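Local coordinates for protein pectate lyase/Amb allergen (Acidovorax citrulli, PDB 4HWV) that probably cleaves pectate, the de-esterified polygalacturonate of plant cell walls, as a calcium-binding, secreted lyase of polysaccharide lyase family 1, at residues Y343-L348 with S457-Y462; I229-A234 with N288-S293; M369-G372 with K376-A379; G428-G433 with E465-L470; N382-A387 with A396-A401. One frame throughout, in Å; residues are numbered along the deposited sequence.

In the fold
All five contacts lie in or against the right-handed parallel beta-helix of a family 1 pectate lyase. Contact 2 is nearest the calcium ion bound by Asp227, Asp278 and Asp282, with the Val231 side chain about 10 Å away; the other four lie away from it. Contacts 1 and 3, centres about 12 Å apart, use neighbouring strands 345-356 and 376-387, Leu348 N reaching His378 O at 2.9 Å. Contacts 3 and 5 both use strand 376-387, centres likewise about 12 Å apart, with Leu371 N 2.8 Å from Asn400 O. Contact 4 adjoins contact 5, Val430 O lying 2.8 Å from Val384 N. Contacts 1 and 4 bring late segments (457-462, 465-470) against the beta-helix exterior.

Contact 1 (Y343-L348 with S457-Y462); sequences YGMVHL and SDFYDY
His347 and Tyr460 meet at the edges of their rings, where ND1 and the phenol OH lie 2.7 Å apart in a hydrogen bond that either could donate. CB of the histidine already points to the 457-462 loop, and with CG anti to the backbone N (chi1 -176°) ND1 is brought to Tyr460 OH. Tyr460 and Tyr462 both tuck CG between their own backbone N and carbonyl carbon, and from there their rings come at the histidine from different directions. His347 turns an edge onto the face of Tyr462, a T-shaped stack with centroids 4.7 Å apart and planes at 66°; its CE1 sits 3.3 Å from Tyr462 CZ, toward the rim of the phenol ring. The three rings form an aromatic cluster that fastens this late loop to the outside of the parallel beta-helix, on the strand that begins at Met345. Glu380 ties the cluster together from the next strand, its OE1 hydrogen-bonded to both His347 NE2 and Tyr462 OH, while Tyr460 OH also bonds Thr325 OG1. With a partner on each ring nitrogen, the rotation of the imidazole is well fixed. Two residues earlier, at the start of the strand, the packing is lighter: the methyl CE of Met345 comes 4.3 Å from Phe459 CE2.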
# COMPACT_ATOMS: atom_id res chain seq x y z
N TYR A 343 24.51 -13.44 19.42
CA TYR A 343 25.77 -12.84 19.87
C TYR A 343 25.68 -11.59 20.75
O TYR A 343 26.51 -11.43 21.62
CB TYR A 343 26.79 -12.65 18.72
CG TYR A 343 27.30 -14.01 18.29
CD1 TYR A 343 28.18 -14.73 19.10
CD2 TYR A 343 26.85 -14.61 17.12
CE1 TYR A 343 28.61 -16.00 18.74
CE2 TYR A 343 27.27 -15.88 16.76
CZ TYR A 343 28.14 -16.58 17.58
OH TYR A 343 28.56 -17.84 17.25
N GLY A 344 24.68 -10.74 20.54
CA GLY A 344 24.61 -9.47 21.25
C GLY A 344 23.89 -9.51 22.59
O GLY A 344 23.12 -10.44 22.89
N MET A 345 24.15 -8.49 23.41
CA MET A 345 23.42 -8.25 24.65
C MET A 345 22.28 -7.28 24.32
O MET A 345 22.51 -6.09 24.11
CB MET A 345 24.35 -7.68 25.71
CG MET A 345 25.51 -8.66 25.99
SD MET A 345 26.96 -7.90 26.75
CE MET A 345 26.25 -7.66 28.33
N VAL A 346 21.08 -7.82 24.22
CA VAL A 346 19.94 -7.06 23.70
C VAL A 346 18.84 -6.94 24.75
O VAL A 346 18.39 -7.94 25.33
CB VAL A 346 19.40 -7.71 22.42
CG1 VAL A 346 18.13 -7.02 21.92
CG2 VAL A 346 20.47 -7.69 21.34
N HIS A 347 18.45 -5.70 25.02
CA HIS A 347 17.46 -5.37 26.04
C HIS A 347 16.20 -4.89 25.34
O HIS A 347 16.26 -3.95 24.55
CB HIS A 347 18.06 -4.26 26.92
CG HIS A 347 17.22 -3.85 28.09
ND1 HIS A 347 17.42 -2.63 28.71
CD2 HIS A 347 16.24 -4.48 28.79
CE1 HIS A 347 16.61 -2.53 29.75
NE2 HIS A 347 15.87 -3.63 29.81
N LEU A 348 15.07 -5.54 25.62
CA LEU A 348 13.78 -5.10 25.06
C LEU A 348 12.88 -4.79 26.24
O LEU A 348 12.55 -5.68 27.01
CB LEU A 348 13.11 -6.18 24.20
CG LEU A 348 13.96 -6.66 23.01
CD1 LEU A 348 14.65 -7.98 23.35
CD2 LEU A 348 13.13 -6.76 21.73
N SER A 457 20.86 -2.69 33.69
CA SER A 457 20.99 -1.61 34.66
C SER A 457 22.44 -1.39 35.11
O SER A 457 22.76 -0.35 35.69
CB SER A 457 20.07 -1.85 35.87
OG SER A 457 20.42 -3.07 36.51
N ASP A 458 23.32 -2.36 34.87
CA ASP A 458 24.75 -2.13 35.13
C ASP A 458 25.38 -1.15 34.15
O ASP A 458 26.46 -0.62 34.41
CB ASP A 458 25.53 -3.44 35.09
CG ASP A 458 25.30 -4.31 36.32
OD1 ASP A 458 24.84 -3.79 37.36
OD2 ASP A 458 25.63 -5.51 36.25
N PHE A 459 24.73 -0.93 33.01
CA PHE A 459 25.33 -0.17 31.92
C PHE A 459 24.63 1.15 31.61
O PHE A 459 25.21 2.04 30.98
CB PHE A 459 25.41 -1.07 30.67
CG PHE A 459 26.19 -2.31 30.92
CD1 PHE A 459 27.57 -2.27 30.98
CD2 PHE A 459 25.55 -3.51 31.16
CE1 PHE A 459 28.29 -3.40 31.25
CE2 PHE A 459 26.29 -4.64 31.43
CZ PHE A 459 27.64 -4.58 31.47
N TYR A 460 23.38 1.26 32.03
CA TYR A 460 22.63 2.51 31.90
C TYR A 460 21.46 2.48 32.87
O TYR A 460 20.99 1.40 33.24
CB TYR A 460 22.16 2.75 30.46
CG TYR A 460 21.46 1.61 29.77
CD1 TYR A 460 20.10 1.37 29.93
CD2 TYR A 460 22.18 0.78 28.92
CE1 TYR A 460 19.47 0.31 29.26
CE2 TYR A 460 21.58 -0.25 28.25
CZ TYR A 460 20.22 -0.48 28.41
OH TYR A 460 19.62 -1.50 27.71
N ASP A 461 21.01 3.66 33.28
CA ASP A 461 19.85 3.76 34.16
C ASP A 461 18.58 3.80 33.32
O ASP A 461 18.56 4.42 32.26
CB ASP A 461 19.93 5.05 34.97
CG ASP A 461 21.06 5.05 35.96
OD1 ASP A 461 21.35 4.00 36.55
OD2 ASP A 461 21.66 6.12 36.17
N TYR A 462 17.52 3.18 33.82
CA TYR A 462 16.23 3.25 33.14
C TYR A 462 15.13 2.92 34.13
O TYR A 462 15.35 2.19 35.09
CB TYR A 462 16.18 2.30 31.93
CG TYR A 462 16.27 0.83 32.30
CD1 TYR A 462 17.51 0.24 32.58
CD2 TYR A 462 15.12 0.03 32.39
CE1 TYR A 462 17.60 -1.10 32.92
CE2 TYR A 462 15.22 -1.31 32.73
CZ TYR A 462 16.47 -1.86 33.00
OH TYR A 462 16.62 -3.18 33.33

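Contact 2 (I229-A234 with N288-S293); sequences ISVAHA and NYVTLS
Val231 and Val290 face each other across the inside of the parallel beta-helix, and their methyls make the apolar half of this contact. CG1 of Val231 stands anti to its own backbone N, whereas the branch that answers it, Val290 CG2, is anti to the carbonyl carbon; the two side chains slide past each other and touch at 4.1 Å between CG1 and CG2. This is one pair of methyls at ordinary van der Waals distance, and the Val231 side chain is about 7 Å from that of Asp282, a calcium ligand. The firmer end is the backbone: Asn288 N donates to Ala234 O at 3.0 Å, with an angle of 145° at the hydrogen. The bond joins two successive coils just before the chain turns its corner at Tyr289 into strand 290-293. Outside it the grip slackens, since Ala232, His233 and Tyr289 are partly exposed and the tyrosine ring leads away to stack on His236. The amide end of Asn288 also turns elsewhere, its OD1 accepting from Lys323 N. What remains is a buried apolar touch with one backbone hydrogen bond at its end: the buried amide and carbonyl satisfy each other, and the methyls can pack without a polar cost there.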
# COMPACT_ATOMS: atom_id res chain seq x y z
N ILE A 229 17.20 0.43 7.24
CA ILE A 229 18.47 0.85 7.84
C ILE A 229 19.29 -0.41 8.13
O ILE A 229 18.78 -1.38 8.72
CB ILE A 229 18.27 1.63 9.17
CG1 ILE A 229 17.37 2.86 8.97
CG2 ILE A 229 19.63 2.05 9.74
CD1 ILE A 229 17.03 3.57 10.28
N SER A 230 20.55 -0.40 7.68
CA SER A 230 21.50 -1.48 7.99
C SER A 230 22.58 -0.91 8.89
O SER A 230 23.15 0.15 8.59
CB SER A 230 22.15 -2.00 6.71
OG SER A 230 21.19 -2.49 5.79
N VAL A 231 22.87 -1.62 9.98
CA VAL A 231 23.87 -1.18 10.94
C VAL A 231 24.94 -2.27 11.07
O VAL A 231 24.88 -3.10 11.98
CB VAL A 231 23.25 -0.83 12.30
CG1 VAL A 231 24.27 -0.09 13.17
CG2 VAL A 231 21.98 0.00 12.12
N ALA A 232 25.89 -2.28 10.14
CA ALA A 232 26.95 -3.29 10.14
C ALA A 232 28.30 -2.71 10.55
O ALA A 232 29.20 -3.44 10.95
CB ALA A 232 27.05 -3.98 8.75
N HIS A 233 28.44 -1.38 10.45
CA HIS A 233 29.74 -0.73 10.64
C HIS A 233 29.59 0.60 11.33
O HIS A 233 30.31 1.54 11.03
CB HIS A 233 30.50 -0.56 9.32
CG HIS A 233 30.81 -1.86 8.65
ND1 HIS A 233 31.80 -2.71 9.10
CD2 HIS A 233 30.22 -2.49 7.59
CE1 HIS A 233 31.81 -3.80 8.35
NE2 HIS A 233 30.87 -3.68 7.42
N ALA A 234 28.66 0.67 12.27
CA ALA A 234 28.45 1.88 13.06
C ALA A 234 28.32 1.54 14.53
O ALA A 234 27.69 0.55 14.89
CB ALA A 234 27.21 2.64 12.61
N ASN A 288 27.05 -1.64 16.89
CA ASN A 288 27.15 -1.73 18.34
C ASN A 288 26.63 -0.47 19.00
O ASN A 288 26.64 0.60 18.39
CB ASN A 288 28.61 -1.98 18.76
CG ASN A 288 28.73 -2.67 20.10
OD1 ASN A 288 27.76 -3.22 20.62
ND2 ASN A 288 29.93 -2.65 20.67
N TYR A 289 26.17 -0.60 20.24
CA TYR A 289 25.62 0.53 21.00
C TYR A 289 24.50 1.24 20.24
O TYR A 289 24.56 2.44 19.97
CB TYR A 289 26.74 1.50 21.44
CG TYR A 289 27.79 0.85 22.31
CD1 TYR A 289 27.50 0.42 23.60
CD2 TYR A 289 29.10 0.70 21.86
CE1 TYR A 289 28.46 -0.16 24.40
CE2 TYR A 289 30.07 0.12 22.67
CZ TYR A 289 29.74 -0.31 23.93
OH TYR A 289 30.70 -0.88 24.74
N VAL A 290 23.45 0.47 19.95
CA VAL A 290 22.32 0.97 19.18
C VAL A 290 21.10 0.98 20.07
O VAL A 290 20.83 -0.01 20.76
CB VAL A 290 22.05 0.04 17.98
CG1 VAL A 290 20.89 0.56 17.13
CG2 VAL A 290 23.34 -0.14 17.16
N THR A 291 20.36 2.07 20.04
CA THR A 291 19.06 2.13 20.72
C THR A 291 17.98 2.50 19.72
O THR A 291 18.11 3.49 18.99
CB THR A 291 19.07 3.14 21.87
OG1 THR A 291 19.95 2.65 22.88
CG2 THR A 291 17.66 3.33 22.46
N LEU A 292 16.90 1.70 19.71
CA LEU A 292 15.71 2.02 18.94
C LEU A 292 14.60 2.31 19.94
O LEU A 292 14.16 1.41 20.66
CB LEU A 292 15.32 0.83 18.04
CG LEU A 292 16.40 0.41 17.05
CD1 LEU A 292 17.25 -0.73 17.62
CD2 LEU A 292 15.78 -0.01 15.73
N SER A 293 14.17 3.57 20.01
CA SER A 293 13.22 4.01 21.02
C SER A 293 12.03 4.72 20.38
O SER A 293 12.19 5.49 19.42
CB SER A 293 13.91 4.95 22.01
OG SER A 293 14.56 6.02 21.34

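Contact 3 (M369-G372 with K376-A379); sequences MTLG and KVHA
Lys376 meets Leu371 across the short connection between strands 369-371 and 376-379, where the chain of the right-handed parallel beta-helix leaves one face of the coil and enters the next. The N-to-C directions of the two strands differ by 145°, as the chain swings back into that next face, and no hydrogen bond joins them; their axes approach to 7.9 Å, so what fills the gap is side chain. At Lys376 it is the backbone that takes part, its N lying 4.3 Å from Leu371 CD1. The lysine chain itself heads away, and its NZ is held by the carbonyls of Glu419 and Ser374. Val377 comes next and points into the coil, where its CG2 packs against the same leucine methyl, Leu371 CD1, at 4.2 Å. Leu371 reaches both neighbours through this one branch, its CG anti to the backbone N (chi1 174°). Phe424 of the following strand touches Leu371 and Val377 alike and so covers the pair from the next turn of the helix. His378 faces the outside, stacked on Tyr425. Ala379 again looks inward, toward Met369, which gets there with an extended thioether chain: chi2 and chi3 are both close to 180°, and the sulfur and the terminal methyl are laid alongside the alanine. Met369 SD and Met369 CE each lie 3.9 Å from Ala379 CB.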
# COMPACT_ATOMS: atom_id res chain seq x y z
N MET A 369 10.24 -12.82 19.95
CA MET A 369 11.66 -12.74 20.29
C MET A 369 12.29 -14.10 20.08
O MET A 369 11.73 -15.12 20.50
CB MET A 369 11.83 -12.39 21.76
CG MET A 369 11.15 -11.14 22.20
SD MET A 369 11.42 -10.96 23.96
CE MET A 369 10.13 -9.74 24.25
N THR A 370 13.46 -14.13 19.45
CA THR A 370 14.19 -15.39 19.31
C THR A 370 15.55 -15.26 19.96
O THR A 370 16.35 -14.38 19.61
CB THR A 370 14.38 -15.77 17.83
OG1 THR A 370 13.10 -15.97 17.24
CG2 THR A 370 15.22 -17.03 17.70
N LEU A 371 15.80 -16.13 20.94
CA LEU A 371 17.16 -16.31 21.47
C LEU A 371 17.94 -17.14 20.46
O LEU A 371 17.80 -18.36 20.42
CB LEU A 371 17.13 -17.02 22.83
CG LEU A 371 18.50 -17.39 23.41
CD1 LEU A 371 19.38 -16.17 23.59
CD2 LEU A 371 18.33 -18.14 24.73
N GLY A 372 18.73 -16.47 19.63
CA GLY A 372 19.63 -17.15 18.73
C GLY A 372 21.00 -17.38 19.32
O GLY A 372 21.23 -17.18 20.53
N LYS A 376 22.01 -12.77 24.20
CA LYS A 376 21.78 -12.55 25.63
C LYS A 376 20.64 -11.54 25.74
O LYS A 376 20.85 -10.32 25.66
CB LYS A 376 23.07 -12.10 26.31
CG LYS A 376 24.18 -13.16 26.20
CD LYS A 376 25.51 -12.71 26.76
CE LYS A 376 26.59 -13.73 26.36
NZ LYS A 376 26.75 -13.77 24.86
N VAL A 377 19.44 -12.07 25.87
CA VAL A 377 18.21 -11.29 25.76
C VAL A 377 17.65 -10.98 27.13
O VAL A 377 17.56 -11.86 28.00
CB VAL A 377 17.17 -12.04 24.90
CG1 VAL A 377 15.86 -11.28 24.86
CG2 VAL A 377 17.71 -12.27 23.49
N HIS A 378 17.29 -9.72 27.34
CA HIS A 378 16.73 -9.28 28.62
C HIS A 378 15.44 -8.52 28.30
O HIS A 378 15.50 -7.44 27.71
CB HIS A 378 17.74 -8.36 29.33
CG HIS A 378 17.45 -8.13 30.78
ND1 HIS A 378 18.02 -8.91 31.77
CD2 HIS A 378 16.69 -7.20 31.42
CE1 HIS A 378 17.61 -8.48 32.95
NE2 HIS A 378 16.81 -7.44 32.77
N ALA A 379 14.30 -9.09 28.68
CA ALA A 379 12.99 -8.54 28.28
C ALA A 379 12.20 -8.13 29.51
O ALA A 379 11.96 -8.96 30.38
CB ALA A 379 12.21 -9.59 27.49

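Contact 4 (G428-G433 with E465-L470); sequences GTVLNG and EDTADL
A single water links the carbonyl of Gly428 to the hydroxyl of Thr467: it donates to Gly428 O at 2.8 Å and lies 2.7 Å from Thr467 OG1. No direct hydrogen bond crosses between the segments, so this water is the polar bridge of the contact. The hydroxyl can meet it because OG1 sits between the threonine's own backbone N and carbonyl carbon (chi1 49°), a rotation that also leaves the methyl CG2 over the glycine, 3.6 Å from Gly428 O. Val430 comes in obliquely from the strand with one branch, its CG2, which rests 3.5 Å from Thr467 OG1 and 3.8 Å from Thr467 CB. Both residues are anchored on the same neighbour, strand 376-387 of the parallel beta-helix: Val430 pairs through its backbone with Asn382 and Val384, while Thr467 lays its side chain on Asn381 and Val383. The contact thus brings a loop leading to helix 470-477 alongside a late strand of the coil, at the surface and away from the metal site. The loop may have its own order: in one of two conformers Asp466 OD2 accepts from Ala468 N at 3.0 Å, a tentative Asx turn. With one methyl branch and one bridging water, the chemistry implies a light, partly hydrated seam between two segments that both also rest on strand 376-387.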
# COMPACT_ATOMS: atom_id res chain seq x y z
N GLY A 428 7.69 -9.32 33.87
CA GLY A 428 6.61 -8.42 33.55
C GLY A 428 5.99 -8.54 32.16
O GLY A 428 5.27 -7.64 31.75
N THR A 429 6.22 -9.64 31.46
CA THR A 429 5.60 -9.81 30.15
C THR A 429 4.10 -10.01 30.32
O THR A 429 3.67 -10.83 31.15
CB THR A 429 6.15 -11.05 29.43
OG1 THR A 429 7.57 -10.93 29.32
CG2 THR A 429 5.53 -11.15 28.03
N VAL A 430 3.31 -9.30 29.52
CA VAL A 430 1.86 -9.50 29.51
C VAL A 430 1.42 -9.93 28.13
O VAL A 430 1.80 -9.32 27.14
CB VAL A 430 1.13 -8.21 29.94
CG1 VAL A 430 -0.40 -8.36 29.83
CG2 VAL A 430 1.53 -7.86 31.36
N LEU A 431 0.67 -11.03 28.07
CA LEU A 431 0.13 -11.53 26.82
C LEU A 431 -1.38 -11.58 26.96
O LEU A 431 -1.92 -12.29 27.82
CB LEU A 431 0.68 -12.93 26.53
CG LEU A 431 0.05 -13.70 25.37
CD1 LEU A 431 0.22 -12.95 24.04
CD2 LEU A 431 0.65 -15.10 25.30
N ASN A 432 -2.07 -10.80 26.13
CA ASN A 432 -3.53 -10.78 26.12
C ASN A 432 -4.11 -10.58 27.51
O ASN A 432 -5.04 -11.27 27.93
CB ASN A 432 -4.08 -12.04 25.43
CG ASN A 432 -3.71 -12.07 23.95
OD1 ASN A 432 -3.47 -11.01 23.37
ND2 ASN A 432 -3.65 -13.25 23.36
N GLY A 433 -3.53 -9.64 28.22
CA GLY A 433 -4.05 -9.21 29.51
C GLY A 433 -3.60 -9.99 30.72
O GLY A 433 -3.99 -9.66 31.84
N GLU A 465 8.14 1.48 32.77
CA GLU A 465 6.73 1.78 32.86
C GLU A 465 5.98 0.51 33.17
O GLU A 465 6.39 -0.59 32.78
CB GLU A 465 6.21 2.32 31.54
CG GLU A 465 6.73 3.72 31.25
CD GLU A 465 6.26 4.24 29.91
OE1 GLU A 465 5.13 4.79 29.83
OE2 GLU A 465 7.02 4.11 28.93
N ASP A 466 4.88 0.61 33.90
CA ASP A 466 4.02 -0.56 34.10
C ASP A 466 3.29 -0.89 32.82
O ASP A 466 3.09 -0.01 31.96
CB ASP A 466 2.97 -0.36 35.19
CG ASP A 466 2.22 -1.68 35.48
OD1 ASP A 466 2.91 -2.69 35.73
OD2 ASP A 466 0.98 -1.71 35.38
N THR A 467 2.81 -2.12 32.71
CA THR A 467 2.15 -2.58 31.51
C THR A 467 0.66 -2.21 31.42
O THR A 467 0.06 -2.30 30.34
CB THR A 467 2.33 -4.10 31.41
OG1 THR A 467 1.98 -4.68 32.67
CG2 THR A 467 3.79 -4.46 31.08
N ALA A 468 0.07 -1.80 32.54
CA ALA A 468 -1.38 -1.59 32.59
C ALA A 468 -1.94 -0.71 31.46
O ALA A 468 -2.92 -1.07 30.80
CB ALA A 468 -1.81 -1.04 33.95
N ASP A 469 -1.31 0.43 31.23
CA ASP A 469 -1.79 1.36 30.21
C ASP A 469 -0.81 1.50 29.06
O ASP A 469 -0.94 2.41 28.25
CB ASP A 469 -2.05 2.74 30.82
CG ASP A 469 -3.18 2.73 31.82
OD1 ASP A 469 -4.14 1.95 31.62
OD2 ASP A 469 -3.11 3.50 32.79
N LEU A 470 0.16 0.60 28.98
CA LEU A 470 1.27 0.78 28.06
C LEU A 470 0.83 0.70 26.59
O LEU A 470 1.30 1.47 25.76
CB LEU A 470 2.38 -0.22 28.36
CG LEU A 470 3.66 -0.01 27.55
CD1 LEU A 470 4.36 1.30 27.96
CD2 LEU A 470 4.56 -1.21 27.74
O HOH W 1 3.76 -6.38 33.71

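Contact 5 (N382-A387 with A396-A401); sequences NVVSLA and ADVANA
Val384 and Val398 pack methyl to methyl inside a late coil of the right-handed parallel beta-helix, where strand 376-387 faces the short bend that leads into strand 399-401. The contact is apolar throughout. The two valines slide past each other from opposite directions, Val384 CG2 reaching Val398 CG1 at 4.0 Å. Val398 turns CG1 anti to its backbone N (chi1 179°), which leaves its other methyl, CG2, for Leu386; that second touch is looser, 4.5 Å from Leu386 CD2. Around them the hydrocarbon layer continues, with Leu431 of the adjoining strand against Val384 and Leu386, and Leu438 of helix 438-445 against Val398. Polar interactions in this corner lie outside the pair of segments. Asp397 spends its carboxylate there: OD2 forms a salt bridge with Arg391 NH1 and also accepts from the backbone N of Arg394, while the carbonyl of the same residue receives the indole N-H of Trp365. These bonds are consistent with a fixed bend at the point from which Val398 projects inward. Even so, the aspartate adds some hydrocarbon to the packing through its methylene, as Asp397 CB sits 4.3 Å from Leu386 CD2.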
# COMPACT_ATOMS: atom_id res chain seq x y z
N ASN A 382 7.07 -5.86 28.64
CA ASN A 382 6.53 -5.77 27.28
C ASN A 382 5.09 -6.27 27.30
O ASN A 382 4.76 -7.23 28.01
CB ASN A 382 7.35 -6.63 26.32
CG ASN A 382 8.78 -6.12 26.19
OD1 ASN A 382 9.03 -5.13 25.51
ND2 ASN A 382 9.73 -6.81 26.84
N VAL A 383 4.24 -5.62 26.50
CA VAL A 383 2.85 -6.03 26.34
C VAL A 383 2.64 -6.60 24.96
O VAL A 383 3.10 -6.02 23.98
CB VAL A 383 1.91 -4.84 26.53
CG1 VAL A 383 0.45 -5.25 26.22
CG2 VAL A 383 2.03 -4.29 27.93
N VAL A 384 1.95 -7.74 24.90
CA VAL A 384 1.64 -8.39 23.64
C VAL A 384 0.13 -8.57 23.52
O VAL A 384 -0.51 -9.17 24.39
CB VAL A 384 2.35 -9.78 23.54
CG1 VAL A 384 2.06 -10.45 22.19
CG2 VAL A 384 3.84 -9.65 23.79
N SER A 385 -0.43 -8.02 22.44
CA SER A 385 -1.81 -8.30 22.05
C SER A 385 -1.75 -9.13 20.79
O SER A 385 -1.37 -8.64 19.74
CB SER A 385 -2.54 -7.00 21.74
OG SER A 385 -3.82 -7.29 21.20
N LEU A 386 -2.11 -10.40 20.92
CA LEU A 386 -1.95 -11.35 19.83
C LEU A 386 -3.26 -12.09 19.66
O LEU A 386 -3.59 -12.98 20.46
CB LEU A 386 -0.77 -12.29 20.11
CG LEU A 386 -0.41 -13.27 19.00
CD1 LEU A 386 -0.26 -12.54 17.67
CD2 LEU A 386 0.88 -13.98 19.34
N ALA A 387 -4.01 -11.69 18.64
CA ALA A 387 -5.31 -12.29 18.35
C ALA A 387 -5.16 -13.55 17.52
O ALA A 387 -4.06 -13.95 17.16
CB ALA A 387 -6.20 -11.27 17.63
N ALA A 396 4.75 -19.62 24.29
CA ALA A 396 5.60 -20.23 23.27
C ALA A 396 5.48 -19.60 21.88
O ALA A 396 6.34 -19.82 21.05
CB ALA A 396 5.35 -21.73 23.20
N ASP A 397 4.41 -18.84 21.63
CA ASP A 397 4.30 -18.12 20.36
C ASP A 397 5.14 -16.85 20.36
O ASP A 397 5.40 -16.27 19.31
CB ASP A 397 2.85 -17.71 20.06
CG ASP A 397 1.91 -18.90 19.93
OD1 ASP A 397 2.26 -19.88 19.24
OD2 ASP A 397 0.82 -18.85 20.53
N VAL A 398 5.55 -16.42 21.55
CA VAL A 398 6.13 -15.09 21.74
C VAL A 398 7.65 -15.11 21.93
O VAL A 398 8.33 -14.14 21.61
CB VAL A 398 5.42 -14.35 22.90
CG1 VAL A 398 6.00 -12.96 23.15
CG2 VAL A 398 3.93 -14.27 22.61
N ALA A 399 8.19 -16.22 22.43
CA ALA A 399 9.63 -16.36 22.52
C ALA A 399 10.03 -17.78 22.17
O ALA A 399 9.35 -18.73 22.56
CB ALA A 399 10.13 -16.01 23.91
N ASN A 400 11.14 -17.92 21.47
CA ASN A 400 11.70 -19.23 21.13
C ASN A 400 13.22 -19.15 21.10
O ASN A 400 13.79 -18.09 21.35
CB ASN A 400 11.11 -19.80 19.83
CG ASN A 400 11.43 -18.96 18.61
OD1 ASN A 400 11.97 -17.88 18.72
ND2 ASN A 400 11.02 -19.43 17.45
N ALA A 401 13.88 -20.26 20.80
CA ALA A 401 15.34 -20.32 20.81
C ALA A 401 15.86 -21.08 19.60
O ALA A 401 15.21 -22.01 19.12
CB ALA A 401 15.83 -21.00 22.08